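Local coordinates for protein STING-associated CdnE c-di-GMP synthase (Flavobacteriaceae, PDB 6WT8) that synthesises the cyclic dinucleotide c-di-GMP, probably from GTP, as the CD-NTase of a STING-containing CBASS antiphage defence system, at residues R251-M256 with I284-D289; F259-K264 with H280-C285. One frame throughout, in Å; residues are numbered along the deposited sequence.

Contact 1 (R251-M256 with I284-D289); sequences RRLKNM and ICYNID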
ATOM      1  N   ARG A 251      11.465   2.212  12.300  1.00 13.78           N
ATOM      2  CA  ARG A 251      11.498   1.108  11.329  1.00 13.69           C
ATOM      3  C   ARG A 251      10.826  -0.137  11.884  1.00 14.78           C
ATOM      4  O   ARG A 251      11.314  -1.265  11.684  1.00 18.48           O
ATOM      5  CB  ARG A 251      12.931   0.828  10.837  1.00 15.90           C
ATOM      6  CG  ARG A 251      13.498   2.058  10.116  1.00 17.94           C
ATOM      7  CD  ARG A 251      14.890   1.879   9.528  1.00 19.20           C
ATOM      8  NE  ARG A 251      15.961   1.808  10.541  1.00 19.20           N
ATOM      9  CZ  ARG A 251      17.261   1.798  10.252  1.00 25.16           C
ATOM     10  NH1 ARG A 251      17.673   1.819   8.975  1.00 26.71           N
ATOM     11  NH2 ARG A 251      18.133   1.738  11.225  1.00 26.61           N
ATOM     12  N   ARG A 252       9.672   0.060  12.543  1.00 13.76           N
ATOM     13  CA  ARG A 252       8.858  -1.057  13.032  1.00 16.18           C
ATOM     14  C   ARG A 252       7.501  -1.186  12.351  1.00 14.00           C
ATOM     15  O   ARG A 252       6.929  -2.312  12.365  1.00 15.24           O
ATOM     16  CB  ARG A 252       8.633  -0.935  14.544  1.00 14.90           C
ATOM     17  CG  ARG A 252       9.902  -1.477  15.302  1.00 16.23           C
ATOM     18  CD  ARG A 252      10.181  -0.635  16.456  1.00 16.02           C
ATOM     19  NE  ARG A 252      11.110  -1.219  17.413  1.00 13.22           N
ATOM     20  CZ  ARG A 252      12.409  -0.869  17.522  1.00 13.49           C
ATOM     21  NH1 ARG A 252      12.979  -0.082  16.614  1.00 15.09           N
ATOM     22  NH2 ARG A 252      13.139  -1.354  18.543  1.00 15.07           N
ATOM     23  N   LEU A 253       6.941  -0.097  11.811  1.00 14.73           N
ATOM     24  CA  LEU A 253       5.566  -0.150  11.286  1.00 13.23           C
ATOM     25  C   LEU A 253       5.457  -1.169  10.166  1.00 13.69           C
ATOM     26  O   LEU A 253       4.513  -1.977  10.147  1.00 14.14           O
ATOM     27  CB  LEU A 253       5.152   1.239  10.764  1.00 12.73           C
ATOM     28  CG  LEU A 253       3.855   1.249   9.952  1.00 13.21           C
ATOM     29  CD1 LEU A 253       2.707   0.868  10.874  1.00 15.68           C
ATOM     30  CD2 LEU A 253       3.641   2.653   9.369  1.00 15.83           C
ATOM     31  N   LYS A 254       6.368  -1.131   9.211  1.00 12.23           N
ATOM     32  CA  LYS A 254       6.266  -2.075   8.082  1.00 11.79           C
ATOM     33  C   LYS A 254       6.408  -3.522   8.536  1.00 13.77           C
ATOM     34  O   LYS A 254       5.744  -4.421   7.963  1.00 13.16           O
ATOM     35  CB  LYS A 254       7.316  -1.782   7.017  1.00 11.46           C
ATOM     36  CG  LYS A 254       6.997  -0.458   6.305  1.00 13.03           C
ATOM     37  CD  LYS A 254       8.136  -0.186   5.269  1.00 14.03           C
ATOM     38  CE  LYS A 254       8.020   1.171   4.639  1.00 13.72           C
ATOM     39  NZ  LYS A 254       8.983   1.335   3.501  1.00 17.04           N
ATOM     40  N   ASN A 255       7.235  -3.781   9.551  1.00 14.36           N
ATOM     41  CA  ASN A 255       7.336  -5.143  10.062  1.00 13.30           C
ATOM     42  C   ASN A 255       5.989  -5.615  10.603  1.00 13.49           C
ATOM     43  O   ASN A 255       5.576  -6.763  10.354  1.00 14.68           O
ATOM     44  CB  ASN A 255       8.405  -5.208  11.162  1.00 17.00           C
ATOM     45  CG  ASN A 255       9.795  -4.939  10.624  1.00 18.42           C
ATOM     46  OD1 ASN A 255      10.114  -5.271   9.469  1.00 20.00           O
ATOM     47  ND2 ASN A 255      10.666  -4.417  11.491  1.00 18.73           N
HETATM   48  N   MSE A 256       5.238  -4.716  11.268  1.00 12.57           N
HETATM   49  CA  MSE A 256       3.897  -5.097  11.784  1.00 11.89           C
HETATM   50  C   MSE A 256       2.940  -5.347  10.623  1.00 12.64           C
HETATM   51  O   MSE A 256       2.137  -6.316  10.661  1.00 13.59           O
HETATM   52  CB  MSE A 256       3.291  -4.040  12.724  1.00 16.60           C
HETATM   53  CG  MSE A 256       4.088  -4.030  13.997  1.00 15.65           C
HETATM   54 SE   MSE A 256       3.168  -2.941  15.425  1.00 29.74          SE
HETATM   55  CE  MSE A 256       2.703  -1.316  14.332  1.00 18.15           C
ATOM     56  N   ILE A 284      -4.991  -0.189  10.089  1.00 13.04           N
ATOM     57  CA  ILE A 284      -5.005  -0.604  11.499  1.00 12.55           C
ATOM     58  C   ILE A 284      -3.616  -0.374  12.091  1.00 11.89           C
ATOM     59  O   ILE A 284      -3.456   0.123  13.230  1.00 15.44           O
ATOM     60  CB  ILE A 284      -5.432  -2.077  11.608  1.00 12.90           C
ATOM     61  CG1 ILE A 284      -6.925  -2.174  11.251  1.00 16.07           C
ATOM     62  CG2 ILE A 284      -5.070  -2.652  13.012  1.00 17.15           C
ATOM     63  CD1 ILE A 284      -7.406  -3.662  10.994  1.00 17.82           C
ATOM     64  N   CYS A 285      -2.574  -0.786  11.352  1.00 11.89           N
ATOM     65  CA  CYS A 285      -1.215  -0.629  11.909  1.00 12.79           C
ATOM     66  C   CYS A 285      -0.804   0.828  11.988  1.00 15.27           C
ATOM     67  O   CYS A 285      -0.173   1.246  12.969  1.00 16.02           O
ATOM     68  CB  CYS A 285      -0.214  -1.435  11.101  1.00 13.09           C
ATOM     69  SG  CYS A 285      -0.465  -3.228  11.228  1.00 15.13           S
ATOM     70  N   TYR A 286      -1.162   1.610  10.975  1.00 13.91           N
ATOM     71  CA  TYR A 286      -0.799   3.017  10.909  1.00 14.81           C
ATOM     72  C   TYR A 286      -1.460   3.787  12.038  1.00 16.92           C
ATOM     73  O   TYR A 286      -0.956   4.841  12.465  1.00 18.43           O
ATOM     74  CB  TYR A 286      -1.233   3.542   9.522  1.00 15.08           C
ATOM     75  CG  TYR A 286      -0.890   4.979   9.238  1.00 14.33           C
ATOM     76  CD1 TYR A 286       0.321   5.327   8.736  1.00 12.46           C
ATOM     77  CD2 TYR A 286      -1.824   5.974   9.470  1.00 16.02           C
ATOM     78  CE1 TYR A 286       0.607   6.662   8.466  1.00 14.10           C
ATOM     79  CE2 TYR A 286      -1.547   7.322   9.204  1.00 16.93           C
ATOM     80  CZ  TYR A 286      -0.306   7.641   8.711  1.00 15.51           C
ATOM     81  OH  TYR A 286       0.001   8.954   8.438  1.00 19.68           O
ATOM     82  N   ASN A 287      -2.629   3.319  12.499  1.00 14.82           N
ATOM     83  CA  ASN A 287      -3.341   4.078  13.507  1.00 16.39           C
ATOM     84  C   ASN A 287      -2.748   3.871  14.916  1.00 15.15           C
ATOM     85  O   ASN A 287      -3.090   4.630  15.835  1.00 17.37           O
ATOM     86  CB  ASN A 287      -4.824   3.689  13.407  1.00 18.31           C
ATOM     87  CG  ASN A 287      -5.685   4.338  14.466  1.00 18.30           C
ATOM     88  OD1 ASN A 287      -6.218   3.642  15.332  1.00 23.31           O
ATOM     89  ND2 ASN A 287      -5.777   5.619  14.421  1.00 20.50           N
ATOM     90  N   ILE A 288      -1.872   2.873  15.110  1.00 15.08           N
ATOM     91  CA  ILE A 288      -1.296   2.640  16.431  1.00 17.34           C
ATOM     92  C   ILE A 288      -0.360   3.798  16.779  1.00 17.58           C
ATOM     93  O   ILE A 288       0.426   4.262  15.946  1.00 17.23           O
ATOM     94  CB  ILE A 288      -0.573   1.270  16.466  1.00 14.88           C
ATOM     95  CG1 ILE A 288      -1.589   0.138  16.237  1.00 18.43           C
ATOM     96  CG2 ILE A 288       0.114   1.018  17.823  1.00 17.01           C
ATOM     97  CD1 ILE A 288      -1.008  -1.273  16.088  1.00 17.78           C
ATOM     98  N   ASP A 289      -0.421   4.258  18.033  1.00 18.21           N
ATOM     99  CA  ASP A 289       0.394   5.384  18.481  1.00 18.53           C
ATOM    100  C   ASP A 289       1.846   4.944  18.496  1.00 18.14           C
ATOM    101  O   ASP A 289       2.167   3.970  19.181  1.00 18.98           O
ATOM    102  CB  ASP A 289      -0.068   5.797  19.887  1.00 19.58           C
ATOM    103  CG  ASP A 289       0.777   6.933  20.519  1.00 36.54           C
ATOM    104  OD1 ASP A 289       1.839   7.395  20.001  1.00 39.51           O
ATOM    105  OD2 ASP A 289       0.343   7.373  21.613  1.00 44.01           O
TER

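Contact 2 (F259-K264 with H280-C285); sequences FLKNIK and HINAIC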
ATOM      1  N   PHE A 259       3.828  -8.690   8.967  1.00 11.64           N
ATOM      2  CA  PHE A 259       3.454  -9.778   9.874  1.00 13.04           C
ATOM      3  C   PHE A 259       1.970 -10.047   9.811  1.00 11.95           C
ATOM      4  O   PHE A 259       1.560 -11.190   9.621  1.00 12.28           O
ATOM      5  CB  PHE A 259       3.870  -9.395  11.298  1.00 12.32           C
ATOM      6  CG  PHE A 259       3.503 -10.393  12.352  1.00 13.13           C
ATOM      7  CD1 PHE A 259       4.071 -11.627  12.372  1.00 14.23           C
ATOM      8  CD2 PHE A 259       2.688 -10.034  13.365  1.00 17.02           C
ATOM      9  CE1 PHE A 259       3.734 -12.573  13.377  1.00 14.57           C
ATOM     10  CE2 PHE A 259       2.357 -10.952  14.364  1.00 22.49           C
ATOM     11  CZ  PHE A 259       2.917 -12.209  14.382  1.00 18.30           C
ATOM     12  N   LEU A 260       1.133  -9.004   9.950  1.00 11.54           N
ATOM     13  CA  LEU A 260      -0.317  -9.281   9.955  1.00 12.04           C
ATOM     14  C   LEU A 260      -0.782  -9.830   8.604  1.00 12.96           C
ATOM     15  O   LEU A 260      -1.677 -10.682   8.539  1.00 13.97           O
ATOM     16  CB  LEU A 260      -1.119  -8.013  10.301  1.00 16.60           C
ATOM     17  CG  LEU A 260      -1.297  -7.560  11.730  1.00 24.87           C
ATOM     18  CD1 LEU A 260      -2.488  -6.533  11.711  1.00 21.65           C
ATOM     19  CD2 LEU A 260      -1.614  -8.734  12.669  1.00 24.32           C
ATOM     20  N   LYS A 261      -0.206  -9.333   7.493  1.00 11.67           N
ATOM     21  CA  LYS A 261      -0.558  -9.870   6.173  1.00 12.78           C
ATOM     22  C   LYS A 261      -0.212 -11.349   6.078  1.00 11.48           C
ATOM     23  O   LYS A 261      -1.007 -12.145   5.556  1.00 13.92           O
ATOM     24  CB  LYS A 261       0.156  -9.081   5.075  1.00 12.18           C
ATOM     25  CG  LYS A 261      -0.424  -7.705   4.810  1.00 13.75           C
ATOM     26  CD  LYS A 261       0.325  -7.123   3.609  1.00 19.00           C
ATOM     27  CE  LYS A 261      -0.076  -5.748   3.302  1.00 22.34           C
ATOM     28  NZ  LYS A 261       0.517  -5.474   1.914  1.00 17.18           N
ATOM     29  N   ASN A 262       0.936 -11.752   6.623  1.00 12.02           N
ATOM     30  CA  ASN A 262       1.306 -13.164   6.593  1.00 12.55           C
ATOM     31  C   ASN A 262       0.364 -13.979   7.463  1.00 15.60           C
ATOM     32  O   ASN A 262      -0.002 -15.100   7.092  1.00 14.59           O
ATOM     33  CB  ASN A 262       2.768 -13.332   7.079  1.00 13.26           C
ATOM     34  CG  ASN A 262       3.774 -13.235   5.903  1.00 13.30           C
ATOM     35  OD1 ASN A 262       3.705 -14.049   4.982  1.00 15.72           O
ATOM     36  ND2 ASN A 262       4.659 -12.235   5.904  1.00 14.10           N
ATOM     37  N   ILE A 263       0.055 -13.494   8.672  1.00 12.93           N
ATOM     38  CA  ILE A 263      -0.879 -14.234   9.536  1.00 12.18           C
ATOM     39  C   ILE A 263      -2.214 -14.405   8.824  1.00 14.31           C
ATOM     40  O   ILE A 263      -2.801 -15.487   8.832  1.00 15.29           O
ATOM     41  CB  ILE A 263      -1.082 -13.507  10.877  1.00 16.16           C
ATOM     42  CG1 ILE A 263       0.214 -13.432  11.675  1.00 16.43           C
ATOM     43  CG2 ILE A 263      -2.202 -14.138  11.727  1.00 16.68           C
ATOM     44  CD1 ILE A 263       0.990 -14.660  11.770  1.00 23.40           C
ATOM     45  N   LYS A 264      -2.711 -13.334   8.187  1.00 14.71           N
ATOM     46  CA  LYS A 264      -3.998 -13.473   7.498  1.00 14.08           C
ATOM     47  C   LYS A 264      -3.922 -14.516   6.371  1.00 12.47           C
ATOM     48  O   LYS A 264      -4.856 -15.338   6.160  1.00 16.30           O
ATOM     49  CB  LYS A 264      -4.435 -12.108   6.934  1.00 13.58           C
ATOM     50  CG  LYS A 264      -5.919 -12.165   6.518  1.00 15.03           C
ATOM     51  CD  LYS A 264      -6.459 -10.733   6.226  1.00 18.21           C
ATOM     52  CE  LYS A 264      -5.879 -10.170   4.925  1.00 19.59           C
ATOM     53  NZ  LYS A 264      -6.645 -10.654   3.694  1.00 20.38           N
ATOM     54  N   HIS A 280      -6.888  -2.289   4.724  1.00 12.97           N
ATOM     55  CA  HIS A 280      -7.351  -2.236   6.107  1.00 11.87           C
ATOM     56  C   HIS A 280      -6.239  -2.575   7.056  1.00 13.67           C
ATOM     57  O   HIS A 280      -6.162  -1.979   8.145  1.00 13.51           O
ATOM     58  CB  HIS A 280      -8.520  -3.203   6.331  1.00 13.84           C
ATOM     59  CG  HIS A 280      -9.616  -3.002   5.358  1.00 14.44           C
ATOM     60  ND1 HIS A 280      -9.664  -3.693   4.163  1.00 14.61           N
ATOM     61  CD2 HIS A 280     -10.694  -2.159   5.357  1.00 14.90           C
ATOM     62  CE1 HIS A 280     -10.740  -3.303   3.487  1.00 17.21           C
ATOM     63  NE2 HIS A 280     -11.399  -2.405   4.208  1.00 17.76           N
ATOM     64  N   ILE A 281      -5.382  -3.549   6.709  1.00 14.13           N
ATOM     65  CA  ILE A 281      -4.246  -3.878   7.575  1.00 13.64           C
ATOM     66  C   ILE A 281      -3.315  -2.684   7.690  1.00 11.97           C
ATOM     67  O   ILE A 281      -2.856  -2.337   8.797  1.00 13.76           O
ATOM     68  CB  ILE A 281      -3.501  -5.117   7.023  1.00 12.56           C
ATOM     69  CG1 ILE A 281      -4.365  -6.326   7.315  1.00 15.68           C
ATOM     70  CG2 ILE A 281      -2.151  -5.285   7.755  1.00 13.89           C
ATOM     71  CD1 ILE A 281      -3.857  -7.623   6.677  1.00 16.53           C
ATOM     72  N   ASN A 282      -3.067  -2.010   6.563  1.00 12.12           N
ATOM     73  CA  ASN A 282      -2.221  -0.812   6.602  1.00 14.42           C
ATOM     74  C   ASN A 282      -2.803   0.190   7.583  1.00 13.83           C
ATOM     75  O   ASN A 282      -2.083   0.778   8.390  1.00 14.27           O
ATOM     76  CB  ASN A 282      -2.148  -0.141   5.232  1.00 11.83           C
ATOM     77  CG  ASN A 282      -1.371  -0.924   4.190  1.00 13.99           C
ATOM     78  OD1 ASN A 282      -0.599  -1.817   4.506  1.00 16.00           O
ATOM     79  ND2 ASN A 282      -1.603  -0.577   2.900  1.00 16.14           N
ATOM     80  N   ALA A 283      -4.114   0.454   7.458  1.00 13.16           N
ATOM     81  CA  ALA A 283      -4.772   1.468   8.294  1.00 12.26           C
ATOM     82  C   ALA A 283      -4.765   1.089   9.776  1.00 14.50           C
ATOM     83  O   ALA A 283      -4.539   1.945  10.640  1.00 14.14           O
ATOM     84  CB  ALA A 283      -6.224   1.673   7.806  1.00 14.46           C
ATOM     85  N   ILE A 284      -4.991  -0.189  10.089  1.00 13.04           N
ATOM     86  CA  ILE A 284      -5.005  -0.604  11.499  1.00 12.55           C
ATOM     87  C   ILE A 284      -3.616  -0.374  12.091  1.00 11.89           C
ATOM     88  O   ILE A 284      -3.456   0.123  13.230  1.00 15.44           O
ATOM     89  CB  ILE A 284      -5.432  -2.077  11.608  1.00 12.90           C
ATOM     90  CG1 ILE A 284      -6.925  -2.174  11.251  1.00 16.07           C
ATOM     91  CG2 ILE A 284      -5.070  -2.652  13.012  1.00 17.15           C
ATOM     92  CD1 ILE A 284      -7.406  -3.662  10.994  1.00 17.82           C
ATOM     93  N   CYS A 285      -2.574  -0.786  11.352  1.00 11.89           N
ATOM     94  CA  CYS A 285      -1.215  -0.629  11.909  1.00 12.79           C
ATOM     95  C   CYS A 285      -0.804   0.828  11.988  1.00 15.27           C
ATOM     96  O   CYS A 285      -0.173   1.246  12.969  1.00 16.02           O
ATOM     97  CB  CYS A 285      -0.214  -1.435  11.101  1.00 13.09           C
ATOM     98  SG  CYS A 285      -0.465  -3.228  11.228  1.00 15.13           S
TER
HETATM   99  O   HOH W   1       0.567  -2.758   2.204  1.00 21.11           O

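Contact 1 (R251-M256 with I284-D289)
Leu253 and Met256, one helical turn apart at the start of helix 253-266, pack against Cys285 of helix 278-287. The tight part is at Leu253. Its CD1 lies 3.7 Å from CB of Cys285 and 3.6 Å from that residue's carbonyl O. CG stands anti to the backbone N (chi1 169°), and the isobutyl group extends toward the last turn of helix 278-287. The carbonyl O of Cys285 is already bonded by the backbone N of Ile288, so the methyl rests against an oxygen that has a partner. Met256, a selenomethionine, packs less closely. Its CB is 4.1 Å from SG of Cys285. The chain then bends at chi3 (-47°), which brings CE to meet CD1 of Ile288 tip to tip at 4.1 Å. The looser side is at Tyr286, which is partly exposed. CD2 of Leu253 approaches its ring obliquely, 4.3 Å from CD1 of Tyr286. The contact is apolar and mostly buried, a helix start packed on a helix end. Helix 235-248 borders the Tyr286 side: Lys245 makes a cation-pi contact with the ring and hydrogen-bonds the carbonyl O of Tyr286. Tyr293, in a loop, touches Leu253, Met256 and Ile288. Helix 300-314 reaches Met256 through Leu305 and Ile288 through Glu308.

Contact 2 (F259-K264 with H280-C285)
Ile281 projects from helix 278-287 onto three residues of helix 253-266: Leu260, Lys261 and Lys264. It has the most surface buried here, followed by Leu260 and Lys261. Its two branches divide the work. CG2, anti to the backbone N, meets CB of Leu260 at 3.9 Å. CD1 reaches further, to CG of Lys261 at 3.9 Å and CE of Lys264 at 3.7 Å. Shortening Ile281 to an alanine removes both contacting methyls, which would probably open a gap beside Leu260 and leave the lysine methylenes without the surface they lie on. Leu260 also sends CD1 to SG of Cys285, 3.9 Å away. Lys261, extended beyond CG, passes Ile281 and carries its NZ to water 1, which accepts from that NZ at 2.7 Å and donates to OD1 of Asn282 at 2.7 Å. NZ of Lys261 also bonds the carbonyl O of Thr97. Lys264 instead bends at chi3 (71°) and chi4 (83°), and its NZ bonds the carbonyl O of Ile276. The short helix axes cross at 136° and approach to 10.3 Å. This is packing between two roughly antiparallel helices of the chain's helical part. The chemistry is divided: methyl and methylene groups fill the interface, while both ammonium groups find oxygen partners, probably offsetting the cost of burying Lys264; Lys261 is partly exposed.

Contacts 1 and 2 are two parts of one interface between helix 253-266 and helix 278-287, with centres about 9 Å apart. The two contacts share Ile284 and Cys285, and the cysteine touches the other helix in both. The helices run in roughly opposite senses, so the start of the first meets the end of the second in contact 1. Contact 2 lies further along the first helix and earlier in the second. Its centre is about 11 Å from the centre of the chain, against about 13 Å for contact 1. Leu305 of helix 300-314 touches both Met256 and Leu260. Both contacts pack helices together outside the mixed beta-sheet.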